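Local atomic coordinates of glycosyl hydrolase, family 38 (Enterococcus faecalis, PDB entry 3LVT), a protein that probably hydrolyses alpha-mannosidic linkages in carbohydrates, as a calcium-containing member of glycosyl hydrolase family 38. Residues L545-K550 against L780-K785; E531-Q536 against D549-E554; L142-A147 against L873-T878. All coordinates share one frame; numbering follows the deposited sequence.

Contact 1 (L545-K550 against L780-K785); sequences LTIADK and LSLHGK
Ile547 and Leu782 meet between two layers of strands and show how a beta sandwich is filled by branched aliphatic side chains with no bonding between the backbones. Strands 545-549 and 780-783 pass with their axes 8.4 Å apart at closest approach and their directions 39° apart, a separation that side chains rather than backbone hydrogen bonds must span. The two branches of Ile547 share the work. With CG1 beside the backbone N (chi1 -63°), CG2 turns the other way and its methyl lies 3.7 Å from CD1 of Leu782, the side chains running at a slant to each other. The CG1 branch carries CD1 to 4.2 Å from CD2 of Leu780.

Leu782 is the pivot of the tight part, because the same CD1 also lies 4.0 Å from CB of Asp549. Here the two side chains lie alongside each other, pointing opposite ways, which brings Asp549 OD2 beside CB of Leu782 at 3.6 Å, a van der Waals contact only. The polar bonds of the carboxylate are made by OD1, which accepts from the backbone N of Lys551 and of Thr552, in the turn that follows the strand.

The other face of strand 545-549 is more open to solvent. Ala548 points away from strand 780-783, and Ala548 and Thr546 are partly exposed; beyond the strand's end Lys550 is exposed. On the inner side the filling continues with strand 659-667, whose Leu659 meets Ile547 and whose Phe661 meets Leu780. Strand 727-732 flanks strand 772-783, bringing Ile730 against Leu780 and Val728 against Leu782, while strand 555-566, one of the two neighbours of strand 545-549 in its own sheet, adds Phe556 against Leu782.

Contact 2 (E531-Q536 against D549-E554); sequences ENEFIQ and DKKTGE
Lys550 reaches across to Glu531 and Asn532 at the end of an antiparallel strand pair, where Ile535 and Asp549 form a non-hydrogen-bonded pair and Asx motifs at Asn532 and Asp549 shape the two turns. The lysine and Glu531 side chains cross at about a right angle. NZ is held twice: by OE2 of Glu531 in a salt bridge, on the anti lone pair, and by the backbone O of Asn532 at 2.9 Å, from above the carbonyl plane. A bend at chi3 (71°) folds the lysine chain over the 532-535 backbone, with CD 3.8 Å from C of Ile535.

Lys551 takes a different course, bent at three successive torsions, and crosses both Glu533 and Phe534 obliquely. Its NZ lies 3.8 Å from OE2 of Glu533, a long salt bridge, and beside CD2 of the Phe534 ring. That same OE2 stands over one face of the ring, near the rim, while ND2 of Asn532 lies in plane at its edge.

The backbone completes the join with Lys550 N to Phe534 O at 2.8 Å. Inside the 532-535 turn, Asn532 OD1 receives Ile535 N at 2.9 Å, with a C=O...N angle of 173°.

Contact 3 (L142-A147 against L873-T878); sequences LANLPA and LEEPLT
The amide of Asn144 and the carboxylate of Glu875 are turned 31° from each other and joined by one hydrogen bond, ND2 to OE1 at 3.3 Å. The acceptor lies in the amide plane, and the angle at the hydrogen is 156°. On the carboxylate the donor arrives on the syn side, 31° out of the plane. To one side of the amide plane, near the nitrogen, comes the CD1 methyl of Leu873, 3.9 Å from ND2. The extended chain of Glu875 also touches His111 of helix 100-117, and Asn144 touches Asn871.

What puts the amide in this place is the end of a helix. Asn144, with positive phi, is the C-prime residue of the Schellman motif that closes helix 136-141, in which Leu145 N bonds to Met140 O and Asn144 N to Gln141 O. The helix ends there, and the residues that close it present the flank of the N-terminal family 38 region to a loop of the C-terminal beta sandwich region.

Leu873 enters this flank from the loop. Its two methyls divide the contact: CD1 lies 3.7 Å from the backbone O of Ala143, and CD2 lies 4.0 Å from CB of the same alanine. Further along, Leu142 and Leu877 cross at a slant, each using its CD2 methyl, 3.8 Å apart. Ile892 of strand 892-897 packs against Leu142, and Leu142 is also backbone-bonded to Val872, directly before the loop segment.

Contacts 1 and 2 are neighbours, their centres about 6 Å apart, and share Asp549 and Lys550. Both draw on strand 545-549, whose neighbour 535-539 is tied to it by bonds that include the probable one between Ala548 N and Gln536 O. Their chemistry differs with depth: contact 1 is buried and mostly aliphatic, spanning two sheets, whereas contact 2 lies at the partly buried ends of neighbouring strands and depends on lysines, carboxylates and backbone bonds. Contact 3 is remote, its centre about 42 Å from that of contact 1 and 46 Å from that of contact 2. Also partly buried, it joins two loops of distant sequence regions and mixes leucine packing with a single polar bond.

Contact 1 (L545-K550 against L780-K785)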
loop_
_atom_site.group_PDB
_atom_site.type_symbol
_atom_site.label_atom_id
_atom_site.label_comp_id
_atom_site.label_asym_id
_atom_site.label_seq_id
_atom_site.Cartn_x
_atom_site.Cartn_y
_atom_site.Cartn_z
ATOM N N LEU A 545 -28.617 -4.826 0.678
ATOM C CA LEU A 545 -28.878 -4.106 1.919
ATOM C C LEU A 545 -29.568 -2.779 1.663
ATOM O O LEU A 545 -29.265 -2.074 0.684
ATOM C CB LEU A 545 -27.575 -3.811 2.662
ATOM C CG LEU A 545 -26.491 -4.885 2.709
ATOM C CD1 LEU A 545 -25.279 -4.334 3.416
ATOM C CD2 LEU A 545 -26.993 -6.134 3.410
ATOM N N THR A 546 -30.502 -2.473 2.557
ATOM C CA THR A 546 -31.132 -1.180 2.688
ATOM C C THR A 546 -30.712 -0.694 4.073
ATOM O O THR A 546 -30.893 -1.399 5.068
ATOM C CB THR A 546 -32.645 -1.331 2.653
ATOM O OG1 THR A 546 -33.034 -1.928 1.408
ATOM C CG2 THR A 546 -33.344 0.018 2.806
ATOM N N ILE A 547 -30.133 0.495 4.149
ATOM C CA ILE A 547 -29.644 0.982 5.418
ATOM C C ILE A 547 -30.186 2.365 5.767
ATOM O O ILE A 547 -30.311 3.216 4.903
ATOM C CB ILE A 547 -28.132 1.041 5.412
ATOM C CG1 ILE A 547 -27.551 -0.363 5.232
ATOM C CG2 ILE A 547 -27.640 1.642 6.701
ATOM C CD1 ILE A 547 -26.040 -0.364 4.844
ATOM N N ALA A 548 -30.486 2.594 7.037
ATOM C CA ALA A 548 -30.897 3.927 7.484
ATOM C C ALA A 548 -29.847 4.511 8.440
ATOM O O ALA A 548 -29.436 3.848 9.396
ATOM C CB ALA A 548 -32.259 3.866 8.160
ATOM N N ASP A 549 -29.395 5.734 8.188
ATOM C CA ASP A 549 -28.564 6.411 9.176
ATOM C C ASP A 549 -29.515 6.944 10.245
ATOM O O ASP A 549 -30.346 7.801 9.973
ATOM C CB ASP A 549 -27.749 7.537 8.532
ATOM C CG ASP A 549 -26.700 8.133 9.476
ATOM O OD1 ASP A 549 -27.034 8.464 10.649
ATOM O OD2 ASP A 549 -25.531 8.282 9.037
ATOM N N LYS A 550 -29.418 6.420 11.461
ATOM C CA LYS A 550 -30.350 6.850 12.524
ATOM C C LYS A 550 -30.191 8.312 12.956
ATOM O O LYS A 550 -31.132 8.887 13.484
ATOM C CB LYS A 550 -30.362 5.880 13.701
ATOM C CG LYS A 550 -31.276 4.687 13.418
ATOM C CD LYS A 550 -30.938 3.423 14.221
ATOM C CE LYS A 550 -31.296 3.564 15.700
ATOM N NZ LYS A 550 -31.566 2.245 16.339
ATOM N N LEU A 780 -18.331 -0.320 4.857
ATOM C CA LEU A 780 -19.149 0.843 4.564
ATOM C C LEU A 780 -19.324 1.708 5.790
ATOM O O LEU A 780 -19.417 1.199 6.909
ATOM C CB LEU A 780 -20.492 0.352 4.054
ATOM C CG LEU A 780 -21.590 1.328 3.689
ATOM C CD1 LEU A 780 -22.496 0.625 2.685
ATOM C CD2 LEU A 780 -22.382 1.758 4.946
ATOM N N SER A 781 -19.397 3.016 5.564
ATOM C CA SER A 781 -19.653 4.000 6.626
ATOM C C SER A 781 -20.459 5.153 6.077
ATOM O O SER A 781 -20.150 5.673 5.020
ATOM C CB SER A 781 -18.341 4.544 7.121
ATOM O OG SER A 781 -18.451 4.826 8.495
ATOM N N LEU A 782 -21.506 5.553 6.778
ATOM C CA LEU A 782 -22.325 6.686 6.360
ATOM C C LEU A 782 -21.988 7.886 7.212
ATOM O O LEU A 782 -21.665 7.725 8.388
ATOM C CB LEU A 782 -23.793 6.367 6.522
ATOM C CG LEU A 782 -24.305 5.053 5.944
ATOM C CD1 LEU A 782 -25.766 4.853 6.356
ATOM C CD2 LEU A 782 -24.144 4.985 4.413
ATOM N N HIS A 783 -22.048 9.086 6.625
ATOM C CA HIS A 783 -21.888 10.316 7.416
ATOM C C HIS A 783 -22.911 11.386 7.052
ATOM O O HIS A 783 -23.661 11.243 6.072
ATOM C CB HIS A 783 -20.453 10.864 7.357
ATOM C CG HIS A 783 -20.052 11.417 6.014
ATOM N ND1 HIS A 783 -19.206 10.747 5.151
ATOM C CD2 HIS A 783 -20.362 12.584 5.399
ATOM C CE1 HIS A 783 -19.016 11.475 4.065
ATOM N NE2 HIS A 783 -19.713 12.589 4.185
ATOM N N GLY A 784 -22.940 12.450 7.852
ATOM C CA GLY A 784 -23.813 13.591 7.617
ATOM C C GLY A 784 -23.113 14.759 6.938
ATOM O O GLY A 784 -22.636 14.635 5.795
ATOM N N LYS A 785 -23.069 15.901 7.637
ATOM C CA LYS A 785 -22.466 17.131 7.109
ATOM C C LYS A 785 -21.002 16.858 6.702
ATOM O O LYS A 785 -20.329 16.047 7.351
ATOM C CB LYS A 785 -22.557 18.251 8.158
#

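Contact 2 (E531-Q536 against D549-E554)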
loop_
_atom_site.group_PDB
_atom_site.type_symbol
_atom_site.label_atom_id
_atom_site.label_comp_id
_atom_site.label_asym_id
_atom_site.label_seq_id
_atom_site.Cartn_x
_atom_site.Cartn_y
_atom_site.Cartn_z
ATOM N N GLU A 531 -29.597 -3.602 14.109
ATOM C CA GLU A 531 -29.440 -2.173 14.376
ATOM C C GLU A 531 -28.692 -1.844 15.652
ATOM O O GLU A 531 -28.686 -2.608 16.609
ATOM C CB GLU A 531 -30.792 -1.435 14.347
ATOM C CG GLU A 531 -31.746 -1.756 15.475
ATOM C CD GLU A 531 -33.029 -0.941 15.373
ATOM O OE1 GLU A 531 -34.111 -1.544 15.191
ATOM O OE2 GLU A 531 -32.955 0.306 15.461
ATOM N N ASN A 532 -28.038 -0.698 15.628
ATOM C CA ASN A 532 -27.455 -0.120 16.816
ATOM C C ASN A 532 -27.856 1.346 16.829
ATOM O O ASN A 532 -28.716 1.749 16.036
ATOM C CB ASN A 532 -25.935 -0.335 16.829
ATOM C CG ASN A 532 -25.230 0.246 15.601
ATOM O OD1 ASN A 532 -25.823 0.973 14.806
ATOM N ND2 ASN A 532 -23.943 -0.062 15.462
ATOM N N GLU A 533 -27.267 2.143 17.713
ATOM C CA GLU A 533 -27.587 3.586 17.766
ATOM C C GLU A 533 -27.360 4.303 16.428
ATOM O O GLU A 533 -28.106 5.208 16.082
ATOM C CB GLU A 533 -26.804 4.304 18.879
ATOM C CG GLU A 533 -25.449 3.647 19.229
ATOM C CD GLU A 533 -24.539 4.539 20.087
ATOM O OE1 GLU A 533 -24.076 4.073 21.166
ATOM O OE2 GLU A 533 -24.294 5.698 19.672
ATOM N N PHE A 534 -26.342 3.892 15.674
ATOM C CA PHE A 534 -25.953 4.623 14.462
ATOM C C PHE A 534 -26.783 4.257 13.244
ATOM O O PHE A 534 -27.141 5.126 12.472
ATOM C CB PHE A 534 -24.459 4.446 14.158
ATOM C CG PHE A 534 -23.555 4.653 15.348
ATOM C CD1 PHE A 534 -23.070 3.564 16.069
ATOM C CD2 PHE A 534 -23.167 5.933 15.743
ATOM C CE1 PHE A 534 -22.211 3.744 17.174
ATOM C CE2 PHE A 534 -22.312 6.125 16.860
ATOM C CZ PHE A 534 -21.836 5.024 17.562
ATOM N N ILE A 535 -27.084 2.970 13.080
ATOM C CA ILE A 535 -27.685 2.466 11.841
ATOM C C ILE A 535 -28.661 1.326 12.056
ATOM O O ILE A 535 -28.593 0.619 13.065
ATOM C CB ILE A 535 -26.615 1.997 10.771
ATOM C CG1 ILE A 535 -25.789 0.827 11.293
ATOM C CG2 ILE A 535 -25.727 3.153 10.317
ATOM C CD1 ILE A 535 -24.824 0.246 10.265
ATOM N N GLN A 536 -29.555 1.177 11.076
ATOM C CA GLN A 536 -30.524 0.101 10.986
ATOM C C GLN A 536 -30.385 -0.573 9.601
ATOM O O GLN A 536 -30.394 0.116 8.565
ATOM C CB GLN A 536 -31.933 0.676 11.167
ATOM C CG GLN A 536 -33.028 -0.357 11.418
ATOM C CD GLN A 536 -33.618 -0.920 10.124
ATOM O OE1 GLN A 536 -33.873 -0.171 9.185
ATOM N NE2 GLN A 536 -33.848 -2.243 10.075
ATOM N N ASP A 549 -29.395 5.734 8.188
ATOM C CA ASP A 549 -28.564 6.411 9.176
ATOM C C ASP A 549 -29.515 6.944 10.245
ATOM O O ASP A 549 -30.346 7.801 9.973
ATOM C CB ASP A 549 -27.749 7.537 8.532
ATOM C CG ASP A 549 -26.700 8.133 9.476
ATOM O OD1 ASP A 549 -27.034 8.464 10.649
ATOM O OD2 ASP A 549 -25.531 8.282 9.037
ATOM N N LYS A 550 -29.418 6.420 11.461
ATOM C CA LYS A 550 -30.350 6.850 12.524
ATOM C C LYS A 550 -30.191 8.312 12.956
ATOM O O LYS A 550 -31.132 8.887 13.484
ATOM C CB LYS A 550 -30.362 5.880 13.701
ATOM C CG LYS A 550 -31.276 4.687 13.418
ATOM C CD LYS A 550 -30.938 3.423 14.221
ATOM C CE LYS A 550 -31.296 3.564 15.700
ATOM N NZ LYS A 550 -31.566 2.245 16.339
ATOM N N LYS A 551 -29.027 8.903 12.662
ATOM C CA LYS A 551 -28.691 10.278 13.044
ATOM C C LYS A 551 -28.982 11.345 11.965
ATOM O O LYS A 551 -29.247 12.493 12.297
ATOM C CB LYS A 551 -27.207 10.408 13.486
ATOM C CG LYS A 551 -26.631 9.294 14.363
ATOM C CD LYS A 551 -27.429 9.053 15.621
ATOM C CE LYS A 551 -26.620 9.415 16.872
ATOM N NZ LYS A 551 -25.660 8.332 17.286
ATOM N N THR A 552 -28.897 10.984 10.684
ATOM C CA THR A 552 -29.211 11.934 9.610
ATOM C C THR A 552 -30.606 11.735 9.038
ATOM O O THR A 552 -31.165 12.656 8.428
ATOM C CB THR A 552 -28.242 11.824 8.429
ATOM O OG1 THR A 552 -28.541 10.632 7.674
ATOM C CG2 THR A 552 -26.792 11.824 8.906
ATOM N N GLY A 553 -31.146 10.527 9.200
ATOM C CA GLY A 553 -32.400 10.133 8.560
ATOM C C GLY A 553 -32.242 9.682 7.115
ATOM O O GLY A 553 -33.191 9.198 6.497
ATOM N N GLU A 554 -31.052 9.852 6.549
ATOM C CA GLU A 554 -30.833 9.413 5.165
ATOM C C GLU A 554 -30.859 7.898 5.087
ATOM O O GLU A 554 -30.318 7.208 5.957
ATOM C CB GLU A 554 -29.517 9.946 4.616
ATOM C CG GLU A 554 -29.341 11.459 4.766
ATOM C CD GLU A 554 -30.244 12.262 3.853
ATOM O OE1 GLU A 554 -30.873 11.677 2.943
ATOM O OE2 GLU A 554 -30.331 13.494 4.049
#

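Contact 3 (L142-A147 against L873-T878)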
loop_
_atom_site.group_PDB
_atom_site.type_symbol
_atom_site.label_atom_id
_atom_site.label_comp_id
_atom_site.label_asym_id
_atom_site.label_seq_id
_atom_site.Cartn_x
_atom_site.Cartn_y
_atom_site.Cartn_z
ATOM N N LEU A 142 10.942 17.087 1.110
ATOM C CA LEU A 142 11.234 16.380 2.343
ATOM C C LEU A 142 12.284 15.282 2.163
ATOM O O LEU A 142 12.636 14.600 3.119
ATOM C CB LEU A 142 9.957 15.786 2.931
ATOM C CG LEU A 142 8.835 16.725 3.382
ATOM C CD1 LEU A 142 7.621 15.905 3.855
ATOM C CD2 LEU A 142 9.276 17.691 4.467
ATOM N N ALA A 143 12.775 15.101 0.942
ATOM C CA ALA A 143 13.887 14.184 0.692
ATOM C C ALA A 143 15.073 14.902 0.040
ATOM O O ALA A 143 16.017 14.252 -0.434
ATOM C CB ALA A 143 13.436 13.008 -0.163
ATOM N N ASN A 144 15.009 16.234 0.031
ATOM C CA ASN A 144 16.018 17.102 -0.572
ATOM C C ASN A 144 16.238 16.854 -2.084
ATOM O O ASN A 144 17.379 16.884 -2.572
ATOM C CB ASN A 144 17.356 17.019 0.188
ATOM C CG ASN A 144 17.204 17.201 1.698
ATOM O OD1 ASN A 144 16.399 18.020 2.177
ATOM N ND2 ASN A 144 18.004 16.443 2.461
ATOM N N LEU A 145 15.150 16.610 -2.811
ATOM C CA LEU A 145 15.204 16.487 -4.257
ATOM C C LEU A 145 14.393 17.615 -4.905
ATOM O O LEU A 145 13.246 17.402 -5.300
ATOM C CB LEU A 145 14.645 15.136 -4.690
ATOM C CG LEU A 145 15.051 13.899 -3.898
ATOM C CD1 LEU A 145 14.176 12.724 -4.280
ATOM C CD2 LEU A 145 16.512 13.577 -4.111
ATOM N N PRO A 146 14.978 18.823 -5.027
ATOM C CA PRO A 146 14.174 19.979 -5.464
ATOM C C PRO A 146 13.933 20.003 -6.984
ATOM O O PRO A 146 13.150 20.842 -7.498
ATOM C CB PRO A 146 15.010 21.195 -5.009
ATOM C CG PRO A 146 16.205 20.621 -4.232
ATOM C CD PRO A 146 16.371 19.218 -4.755
ATOM N N ALA A 147 14.596 19.081 -7.681
ATOM C CA ALA A 147 14.332 18.857 -9.092
ATOM C C ALA A 147 14.049 17.392 -9.421
ATOM O O ALA A 147 14.573 16.487 -8.777
ATOM C CB ALA A 147 15.474 19.381 -9.920
ATOM N N LEU A 873 13.671 11.928 5.568
ATOM C CA LEU A 873 14.945 11.255 5.796
ATOM C C LEU A 873 15.306 11.380 7.269
ATOM O O LEU A 873 16.385 10.976 7.703
ATOM C CB LEU A 873 16.051 11.831 4.905
ATOM C CG LEU A 873 15.769 12.116 3.423
ATOM C CD1 LEU A 873 17.021 12.671 2.731
ATOM C CD2 LEU A 873 15.245 10.895 2.658
ATOM N N GLU A 874 14.389 11.949 8.042
ATOM C CA GLU A 874 14.549 12.041 9.493
ATOM C C GLU A 874 15.580 13.093 9.951
ATOM O O GLU A 874 16.053 13.034 11.081
ATOM C CB GLU A 874 14.807 10.641 10.083
ATOM C CG GLU A 874 13.603 9.706 9.866
ATOM C CD GLU A 874 13.888 8.213 10.053
ATOM O OE1 GLU A 874 12.940 7.410 9.904
ATOM O OE2 GLU A 874 15.036 7.821 10.348
ATOM N N GLU A 875 15.902 14.048 9.061
ATOM C CA GLU A 875 16.750 15.223 9.352
ATOM C C GLU A 875 15.889 16.468 9.678
ATOM O O GLU A 875 14.831 16.643 9.075
ATOM C CB GLU A 875 17.602 15.596 8.136
ATOM C CG GLU A 875 18.447 14.518 7.496
ATOM C CD GLU A 875 18.958 14.964 6.113
ATOM O OE1 GLU A 875 18.569 16.077 5.652
ATOM O OE2 GLU A 875 19.750 14.206 5.487
ATOM N N PRO A 876 16.362 17.358 10.596
ATOM C CA PRO A 876 15.655 18.606 10.956
ATOM C C PRO A 876 15.304 19.499 9.771
ATOM O O PRO A 876 16.092 19.640 8.831
ATOM C CB PRO A 876 16.650 19.315 11.872
ATOM C CG PRO A 876 17.373 18.195 12.533
ATOM C CD PRO A 876 17.572 17.183 11.431
ATOM N N LEU A 877 14.113 20.083 9.821
ATOM C CA LEU A 877 13.574 20.839 8.698
ATOM C C LEU A 877 14.365 22.114 8.407
ATOM O O LEU A 877 14.931 22.718 9.324
ATOM C CB LEU A 877 12.109 21.196 8.958
ATOM C CG LEU A 877 11.016 20.160 8.702
ATOM C CD1 LEU A 877 9.690 20.704 9.224
ATOM C CD2 LEU A 877 10.932 19.812 7.216
ATOM N N THR A 878 14.396 22.505 7.131
ATOM C CA THR A 878 15.018 23.754 6.687
ATOM C C THR A 878 13.931 24.713 6.179
ATOM O O THR A 878 13.430 24.542 5.057
ATOM C CB THR A 878 16.091 23.511 5.574
ATOM O OG1 THR A 878 16.393 24.749 4.913
ATOM C CG2 THR A 878 15.602 22.484 4.526
#